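Local coordinates for protein carboxypeptidase D (Drosophila melanogaster, PDB 3MN8) that removes C-terminal arginine or lysine from peptides and proteins as a zinc-dependent carboxypeptidase, processing growth factors, peptide hormones and neuropeptides, at residues 88-93 with 340-345; 221-226 with 260-265; 376-381 with 400-405. All coordinates share one frame; numbering follows the deposited sequence.

Interaction 1: 88-93 with 340-345; sequences NLLTPP and KGLVTD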
loop_
_atom_site.group_PDB
_atom_site.type_symbol
_atom_site.label_atom_id
_atom_site.label_comp_id
_atom_site.label_asym_id
_atom_site.label_seq_id
_atom_site.Cartn_x
_atom_site.Cartn_y
_atom_site.Cartn_z
ATOM N N ASN A 88 5.298 -12.666 12.897
ATOM C CA ASN A 88 5.645 -14.063 12.666
ATOM C C ASN A 88 6.483 -14.213 11.404
ATOM O O ASN A 88 6.204 -13.595 10.372
ATOM C CB ASN A 88 4.393 -14.925 12.577
ATOM C CG ASN A 88 3.571 -14.874 13.846
ATOM O OD1 ASN A 88 2.390 -14.508 13.826
ATOM N ND2 ASN A 88 4.195 -15.229 14.967
ATOM N N LEU A 89 7.521 -15.029 11.491
ATOM C CA LEU A 89 8.389 -15.242 10.358
ATOM C C LEU A 89 7.542 -15.459 9.106
ATOM O O LEU A 89 6.579 -16.218 9.121
ATOM C CB LEU A 89 9.290 -16.449 10.607
ATOM C CG LEU A 89 10.525 -16.533 9.711
ATOM C CD1 LEU A 89 11.529 -15.488 10.156
ATOM C CD2 LEU A 89 11.140 -17.911 9.765
ATOM N N LEU A 90 7.900 -14.765 8.035
ATOM C CA LEU A 90 7.274 -14.952 6.734
ATOM C C LEU A 90 5.834 -14.459 6.653
ATOM O O LEU A 90 5.153 -14.708 5.662
ATOM C CB LEU A 90 7.384 -16.406 6.271
ATOM C CG LEU A 90 8.812 -16.802 5.882
ATOM C CD1 LEU A 90 8.932 -18.266 5.477
ATOM C CD2 LEU A 90 9.292 -15.889 4.767
ATOM N N THR A 91 5.375 -13.762 7.687
ATOM C CA THR A 91 4.145 -12.994 7.557
ATOM C C THR A 91 4.455 -11.678 6.866
ATOM O O THR A 91 5.350 -10.950 7.309
ATOM C CB THR A 91 3.474 -12.677 8.905
ATOM O OG1 THR A 91 3.017 -13.893 9.516
ATOM C CG2 THR A 91 2.284 -11.762 8.677
ATOM N N PRO A 92 3.717 -11.382 5.774
ATOM C CA PRO A 92 3.867 -10.171 4.956
ATOM C C PRO A 92 3.387 -8.916 5.670
ATOM O O PRO A 92 2.220 -8.841 6.068
ATOM C CB PRO A 92 2.957 -10.436 3.750
ATOM C CG PRO A 92 2.611 -11.897 3.810
ATOM C CD PRO A 92 2.686 -12.287 5.237
ATOM N N PRO A 93 4.279 -7.930 5.829
ATOM C CA PRO A 93 3.820 -6.613 6.271
ATOM C C PRO A 93 3.244 -5.880 5.068
ATOM O O PRO A 93 3.758 -5.969 3.950
ATOM C CB PRO A 93 5.101 -5.919 6.775
ATOM C CG PRO A 93 6.241 -6.761 6.305
ATOM C CD PRO A 93 5.710 -7.939 5.510
ATOM N N LYS A 340 7.879 -17.068 -1.222
ATOM C CA LYS A 340 8.512 -16.475 -0.071
ATOM C C LYS A 340 9.429 -17.523 0.512
ATOM O O LYS A 340 9.248 -18.725 0.248
ATOM C CB LYS A 340 7.477 -16.008 0.958
ATOM C CG LYS A 340 6.618 -17.085 1.600
ATOM C CD LYS A 340 5.781 -16.448 2.706
ATOM C CE LYS A 340 4.801 -17.408 3.329
ATOM N NZ LYS A 340 3.844 -16.654 4.188
ATOM N N GLY A 341 10.428 -17.071 1.269
ATOM C CA GLY A 341 11.406 -17.986 1.821
ATOM C C GLY A 341 12.545 -17.348 2.579
ATOM O O GLY A 341 12.542 -16.153 2.897
ATOM N N LEU A 342 13.539 -18.174 2.872
ATOM C CA LEU A 342 14.670 -17.740 3.663
ATOM C C LEU A 342 15.957 -17.962 2.921
ATOM O O LEU A 342 16.176 -19.022 2.326
ATOM C CB LEU A 342 14.728 -18.516 4.973
ATOM C CG LEU A 342 13.474 -18.445 5.845
ATOM C CD1 LEU A 342 13.625 -19.426 6.991
ATOM C CD2 LEU A 342 13.195 -17.022 6.354
ATOM N N VAL A 343 16.811 -16.951 2.955
ATOM C CA VAL A 343 18.172 -17.124 2.504
ATOM C C VAL A 343 18.960 -17.253 3.786
ATOM O O VAL A 343 18.955 -16.362 4.644
ATOM C CB VAL A 343 18.671 -15.945 1.660
ATOM C CG1 VAL A 343 20.142 -16.124 1.312
ATOM C CG2 VAL A 343 17.815 -15.800 0.410
ATOM N N THR A 344 19.625 -18.389 3.923
ATOM C CA THR A 344 20.223 -18.733 5.187
ATOM C C THR A 344 21.668 -19.192 5.053
ATOM O O THR A 344 22.132 -19.539 3.963
ATOM C CB THR A 344 19.426 -19.844 5.858
ATOM O OG1 THR A 344 19.799 -19.921 7.235
ATOM C CG2 THR A 344 19.702 -21.185 5.171
ATOM N N ASP A 345 22.361 -19.157 6.185
ATOM C CA ASP A 345 23.680 -19.740 6.359
ATOM C C ASP A 345 23.681 -21.203 6.035
ATOM O O ASP A 345 22.621 -21.827 5.877
ATOM C CB ASP A 345 24.039 -19.696 7.839
ATOM C CG ASP A 345 25.040 -18.659 8.145
ATOM O OD1 ASP A 345 25.310 -18.434 9.347
ATOM O OD2 ASP A 345 25.556 -18.076 7.174
#
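L90 and K340 join the two domains of this chain, the active 1B form of the protein's first carboxypeptidase-like unit. The leucine belongs to a type II beta turn, N88 to T91, of the zinc carboxypeptidase domain; the lysine lies near the start of strand 339-344 in the transthyretin-like domain. L90 takes the third position of the turn with a positive phi of 70°, a conformation more often left to glycine, and its side chain is laid against the strand: CD2 sits 3.8 Å from O of G341, while CB rests 3.9 Å from CD of K340. The lysine illustrates how one residue can serve an interface twice. Its CG is lodged between backbone N and carbonyl carbon (chi1 64°), and the extended chain runs past CB of L90 to bring NZ within 2.8 Å of O of L90. That hydrogen bond arrives tilted 31° from the carbonyl plane. The same oxygen also accepts NE1 of W375, and NZ forms a salt bridge with E408, so the leucine carbonyl has two donors and the ammonium both a carbonyl and a carboxylate. Were this lysine an alanine, E408 would probably lose its ammonium mate and O of L90 one of its donors, with a gap opened beside CB of L90. Farther along, L342 and L89 meet tip to tip, CD1 of L342 lying 4.0 Å from CD2 of L89.

Interaction 2: 221-226 with 260-265; sequences VVASYP and PIMRKG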
loop_
_atom_site.group_PDB
_atom_site.type_symbol
_atom_site.label_atom_id
_atom_site.label_comp_id
_atom_site.label_asym_id
_atom_site.label_seq_id
_atom_site.Cartn_x
_atom_site.Cartn_y
_atom_site.Cartn_z
ATOM N N VAL A 221 -11.933 7.742 -10.687
ATOM C CA VAL A 221 -12.198 6.379 -10.248
ATOM C C VAL A 221 -11.393 5.396 -11.091
ATOM O O VAL A 221 -11.813 5.024 -12.191
ATOM C CB VAL A 221 -13.686 6.033 -10.375
ATOM C CG1 VAL A 221 -13.998 4.802 -9.540
ATOM C CG2 VAL A 221 -14.554 7.212 -9.938
ATOM N N VAL A 222 -10.240 4.968 -10.576
ATOM C CA VAL A 222 -9.313 4.159 -11.370
ATOM C C VAL A 222 -8.170 3.588 -10.528
ATOM O O VAL A 222 -7.781 4.161 -9.506
ATOM C CB VAL A 222 -8.697 4.998 -12.533
ATOM C CG1 VAL A 222 -7.757 6.076 -11.971
ATOM C CG2 VAL A 222 -7.969 4.109 -13.571
ATOM N N ALA A 223 -7.628 2.465 -10.984
ATOM C CA ALA A 223 -6.513 1.814 -10.329
ATOM C C ALA A 223 -5.229 2.062 -11.136
ATOM O O ALA A 223 -5.072 1.549 -12.260
ATOM C CB ALA A 223 -6.799 0.326 -10.191
ATOM N N SER A 224 -4.330 2.857 -10.548
ATOM C CA SER A 224 -3.115 3.336 -11.209
ATOM C C SER A 224 -1.868 2.718 -10.599
ATOM O O SER A 224 -1.771 2.562 -9.385
ATOM C CB SER A 224 -3.025 4.863 -11.093
ATOM O OG SER A 224 -1.893 5.393 -11.774
ATOM N N TYR A 225 -0.896 2.396 -11.445
ATOM C CA TYR A 225 0.308 1.692 -11.012
ATOM C C TYR A 225 1.515 2.313 -11.679
ATOM O O TYR A 225 1.365 3.045 -12.662
ATOM C CB TYR A 225 0.215 0.213 -11.403
ATOM C CG TYR A 225 -0.145 -0.014 -12.859
ATOM C CD1 TYR A 225 -1.467 0.019 -13.284
ATOM C CD2 TYR A 225 0.831 -0.264 -13.799
ATOM C CE1 TYR A 225 -1.804 -0.193 -14.611
ATOM C CE2 TYR A 225 0.508 -0.478 -15.129
ATOM C CZ TYR A 225 -0.812 -0.443 -15.530
ATOM O OH TYR A 225 -1.141 -0.654 -16.854
ATOM N N PRO A 226 2.714 2.017 -11.159
ATOM C CA PRO A 226 4.008 2.509 -11.666
ATOM C C PRO A 226 4.289 2.170 -13.146
ATOM O O PRO A 226 3.720 1.217 -13.705
ATOM C CB PRO A 226 5.030 1.800 -10.762
ATOM C CG PRO A 226 4.278 1.482 -9.509
ATOM C CD PRO A 226 2.860 1.210 -9.936
ATOM N N PRO A 260 -17.604 -2.314 -8.496
ATOM C CA PRO A 260 -18.725 -2.292 -9.449
ATOM C C PRO A 260 -18.716 -1.101 -10.406
ATOM O O PRO A 260 -19.327 -1.181 -11.465
ATOM C CB PRO A 260 -19.953 -2.194 -8.541
ATOM C CG PRO A 260 -19.512 -2.768 -7.242
ATOM C CD PRO A 260 -18.062 -2.398 -7.099
ATOM N N ILE A 261 -18.054 -0.012 -10.031
ATOM C CA ILE A 261 -18.090 1.223 -10.822
ATOM C C ILE A 261 -16.768 1.501 -11.536
ATOM O O ILE A 261 -16.745 1.902 -12.712
ATOM C CB ILE A 261 -18.471 2.441 -9.940
ATOM C CG1 ILE A 261 -19.950 2.363 -9.537
ATOM C CG2 ILE A 261 -18.159 3.762 -10.658
ATOM C CD1 ILE A 261 -20.352 3.404 -8.518
ATOM N N MET A 262 -15.675 1.289 -10.807
ATOM C CA MET A 262 -14.319 1.371 -11.349
ATOM C C MET A 262 -14.112 0.383 -12.500
ATOM O O MET A 262 -13.507 0.720 -13.508
ATOM C CB MET A 262 -13.299 1.110 -10.231
ATOM C CG MET A 262 -11.845 1.341 -10.618
ATOM S SD MET A 262 -10.791 1.158 -9.162
ATOM C CE MET A 262 -11.457 2.456 -8.129
ATOM N N ARG A 263 -14.629 -0.832 -12.339
ATOM C CA ARG A 263 -14.585 -1.873 -13.363
ATOM C C ARG A 263 -15.041 -1.391 -14.741
ATOM O O ARG A 263 -14.698 -1.999 -15.750
ATOM C CB ARG A 263 -15.458 -3.048 -12.914
ATOM C CG ARG A 263 -15.433 -4.265 -13.806
ATOM C CD ARG A 263 -16.168 -5.417 -13.133
ATOM N NE ARG A 263 -17.561 -5.086 -12.817
ATOM C CZ ARG A 263 -18.150 -5.314 -11.643
ATOM N NH1 ARG A 263 -17.475 -5.873 -10.650
ATOM N NH2 ARG A 263 -19.422 -4.984 -11.458
ATOM N N LYS A 264 -15.809 -0.306 -14.784
ATOM C CA LYS A 264 -16.430 0.163 -16.034
ATOM C C LYS A 264 -15.486 0.941 -16.954
ATOM O O LYS A 264 -15.385 0.655 -18.152
ATOM C CB LYS A 264 -17.677 0.993 -15.728
ATOM C CG LYS A 264 -18.714 0.227 -14.921
ATOM C CD LYS A 264 -20.003 1.008 -14.778
ATOM C CE LYS A 264 -21.096 0.128 -14.197
ATOM N NZ LYS A 264 -21.351 -1.068 -15.054
ATOM N N GLY A 265 -14.811 1.936 -16.396
ATOM C CA GLY A 265 -13.715 2.573 -17.096
ATOM C C GLY A 265 -14.055 3.901 -17.716
ATOM O O GLY A 265 -13.201 4.511 -18.365
#
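M262 curls round V221, a compact instance of a flexible side chain moulding itself to a rigid one. The methionine side chain starts out extended, with CG anti to the backbone N (chi1 -172°), and then turns sharply at its last torsion (chi3 -61°), which swings the methyl CE back toward the valine. The bend makes a shallow hollow, and the branch CG1 of V221 is the bump that enters it, 3.8 Å from CB of M262 at one end and 3.7 Å from CE at the other. The two side chains cross obliquely. At the margin CG2 of I261 comes to 4.4 Å from the same CG1, widening the apolar seat.

The rest of the methionine lies over the start of strand 222-225, which in this M14 alpha/beta fold runs between strands 300-305 and 276-278 of the mixed central sheet. Here the backbone supplies most of the relief: CG of M262 covers CA of V222 at 3.9 Å, and SD rides over the following peptide link, 3.8 Å from C of V222. CB of A223 stands next to the sulfur at 4.2 Å. V222 turns its own side chain away from the loop, to the face where it touches E305, the predicted proton donor/acceptor, with which it also shares backbone hydrogen bonding. Outside the two segments, M262 touches S256 of helix 245-257, and V221 packs on C268 and C308, which are joined by a disulfide; N267 ND2 hydrogen-bonds to O of I261 and weakly to O of V221.

Interaction 3: 376-381 with 400-405; sequences RLLTPG and VRVTND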
loop_
_atom_site.group_PDB
_atom_site.type_symbol
_atom_site.label_atom_id
_atom_site.label_comp_id
_atom_site.label_asym_id
_atom_site.label_seq_id
_atom_site.Cartn_x
_atom_site.Cartn_y
_atom_site.Cartn_z
ATOM N N ARG A 376 8.273 -12.727 -2.892
ATOM C CA ARG A 376 8.310 -12.272 -4.271
ATOM C C ARG A 376 6.960 -12.504 -4.916
ATOM O O ARG A 376 6.571 -13.638 -5.237
ATOM C CB ARG A 376 9.428 -12.958 -5.054
ATOM C CG ARG A 376 9.493 -12.583 -6.530
ATOM C CD ARG A 376 9.834 -11.121 -6.740
ATOM N NE ARG A 376 9.852 -10.764 -8.159
ATOM C CZ ARG A 376 10.014 -9.531 -8.633
ATOM N NH1 ARG A 376 10.168 -8.504 -7.812
ATOM N NH2 ARG A 376 10.022 -9.320 -9.938
ATOM N N LEU A 377 6.232 -11.412 -5.080
ATOM C CA LEU A 377 4.908 -11.489 -5.661
ATOM C C LEU A 377 5.048 -11.942 -7.094
ATOM O O LEU A 377 5.865 -11.412 -7.840
ATOM C CB LEU A 377 4.233 -10.123 -5.608
ATOM C CG LEU A 377 4.096 -9.509 -4.220
ATOM C CD1 LEU A 377 3.196 -8.291 -4.298
ATOM C CD2 LEU A 377 3.562 -10.526 -3.223
ATOM N N LEU A 378 4.239 -12.908 -7.494
ATOM C CA LEU A 378 4.327 -13.408 -8.855
ATOM C C LEU A 378 2.963 -13.696 -9.475
ATOM O O LEU A 378 2.027 -14.121 -8.819
ATOM C CB LEU A 378 5.235 -14.649 -8.920
ATOM C CG LEU A 378 6.754 -14.476 -8.721
ATOM C CD1 LEU A 378 7.450 -15.810 -8.573
ATOM C CD2 LEU A 378 7.386 -13.702 -9.867
ATOM N N THR A 379 2.873 -13.422 -10.760
ATOM C CA THR A 379 1.781 -13.875 -11.581
ATOM C C THR A 379 1.919 -15.382 -11.693
ATOM O O THR A 379 3.027 -15.904 -11.565
ATOM C CB THR A 379 1.930 -13.244 -12.964
ATOM O OG1 THR A 379 1.604 -11.852 -12.863
ATOM C CG2 THR A 379 1.026 -13.915 -14.002
ATOM N N PRO A 380 0.799 -16.091 -11.905
ATOM C CA PRO A 380 0.898 -17.524 -12.218
ATOM C C PRO A 380 1.864 -17.821 -13.387
ATOM O O PRO A 380 2.001 -17.014 -14.322
ATOM C CB PRO A 380 -0.540 -17.896 -12.581
ATOM C CG PRO A 380 -1.371 -16.949 -11.751
ATOM C CD PRO A 380 -0.597 -15.653 -11.725
ATOM N N GLY A 381 2.528 -18.973 -13.318
ATOM C CA GLY A 381 3.538 -19.338 -14.292
ATOM C C GLY A 381 4.673 -20.104 -13.643
ATOM O O GLY A 381 4.580 -20.476 -12.473
ATOM N N VAL A 400 10.300 -23.219 -10.061
ATOM C CA VAL A 400 9.084 -23.341 -9.282
ATOM C C VAL A 400 7.872 -23.009 -10.132
ATOM O O VAL A 400 7.884 -22.057 -10.916
ATOM C CB VAL A 400 9.111 -22.417 -8.046
ATOM C CG1 VAL A 400 9.085 -20.964 -8.468
ATOM C CG2 VAL A 400 7.935 -22.725 -7.131
ATOM N N ARG A 401 6.824 -23.806 -9.975
ATOM C CA ARG A 401 5.569 -23.558 -10.671
ATOM C C ARG A 401 4.647 -22.736 -9.767
ATOM O O ARG A 401 4.103 -23.232 -8.782
ATOM C CB ARG A 401 4.922 -24.885 -11.100
ATOM C CG ARG A 401 3.526 -24.746 -11.663
ATOM C CD ARG A 401 2.777 -26.065 -11.564
ATOM N NE ARG A 401 3.433 -27.079 -12.351
ATOM C CZ ARG A 401 3.807 -28.295 -11.963
ATOM N NH1 ARG A 401 3.591 -28.760 -10.738
ATOM N NH2 ARG A 401 4.410 -29.057 -12.858
ATOM N N VAL A 402 4.494 -21.465 -10.094
ATOM C CA VAL A 402 3.626 -20.604 -9.298
ATOM C C VAL A 402 2.174 -20.662 -9.744
ATOM O O VAL A 402 1.794 -20.075 -10.767
ATOM C CB VAL A 402 4.065 -19.141 -9.308
ATOM C CG1 VAL A 402 3.026 -18.291 -8.590
ATOM C CG2 VAL A 402 5.420 -19.009 -8.666
ATOM N N THR A 403 1.384 -21.405 -8.973
ATOM C CA THR A 403 -0.067 -21.347 -9.038
ATOM C C THR A 403 -0.489 -20.499 -7.861
ATOM O O THR A 403 -0.012 -20.701 -6.742
ATOM C CB THR A 403 -0.725 -22.745 -8.924
ATOM O OG1 THR A 403 -2.137 -22.590 -8.752
ATOM C CG2 THR A 403 -0.170 -23.525 -7.739
ATOM N N ASN A 404 -1.347 -19.519 -8.110
ATOM C CA ASN A 404 -1.800 -18.670 -7.019
ATOM C C ASN A 404 -3.182 -19.110 -6.582
ATOM O O ASN A 404 -4.134 -18.321 -6.567
ATOM C CB ASN A 404 -1.764 -17.187 -7.406
ATOM C CG ASN A 404 -0.346 -16.660 -7.536
ATOM O OD1 ASN A 404 0.523 -16.976 -6.718
ATOM N ND2 ASN A 404 -0.100 -15.866 -8.574
ATOM N N ASP A 405 -3.264 -20.391 -6.231
ATOM C CA ASP A 405 -4.510 -21.029 -5.825
ATOM C C ASP A 405 -4.596 -21.142 -4.303
ATOM O O ASP A 405 -5.657 -20.883 -3.711
ATOM C CB ASP A 405 -4.629 -22.418 -6.474
ATOM C CG ASP A 405 -6.037 -23.002 -6.376
ATOM O OD1 ASP A 405 -6.799 -22.630 -5.454
ATOM O OD2 ASP A 405 -6.385 -23.846 -7.228
#
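In the four-stranded antiparallel sheet of the transthyretin-like domain, G381 and V402 form an antiparallel hydrogen-bonded pair where strand 381-388 begins and its neighbour, the edge strand 398-402, ends. N of G381 donates to O of V402 over 2.9 Å, and N of V402 returns a bond of 2.6 Å to O of G381. The position calls for glycine: at these backbone angles a CB would be jammed against the carbonyl oxygen of P380. O of V402 also has a CA-H...O contact with CA of P380.

Before the pair, segment 400-405 holds the incoming chain with two quite different side chains, V402 and N404. L378 meets V402 at about a right angle, its CD1 reaching CG2 of the valine at 3.8 Å, and both residues lean on Y383 of strand 381-388. T379 points away from segment 400-405, and its side chain touches R246, V247 and Q250 of helix 245-257 in the catalytic domain. P380 crosses N404 at about a right angle, its ring set against the asparagine amide. Beyond the end of strand 398-402, N404 reaches back to L378. The far end of its amide, OD1, accepts from N of G338 while the nitrogen is engaged by the incoming chain, and two bonds at its two ends should discourage the group from flipping. With CG anti to the carbonyl carbon (chi1 -70°), the amide is carried toward that chain, where ND2 of N404 donates to O of L378 over 2.8 Å, with an angle of 152° at the hydrogen.

The three contacts sample different levels of one two-domain architecture. Interaction 1 spans the boundary between the domains, interaction 3 lies within the transthyretin-like domain close to that boundary, and interaction 2 is internal to the catalytic domain. Only interaction 2 approaches the active site: the side chain of V222 is about 7 Å from the bound (2-guanidinoethylmercapto)succinic acid and about 10 Å from the catalytic zinc ion. Interactions 1 and 2 lie on opposite sides of the chain's centre, their own centres about 32 Å apart. Interactions 1 and 3 are neighbours without touching, with nearest atoms about 5 Å apart, whereas interactions 2 and 3 are separated by about 24 Å between centres.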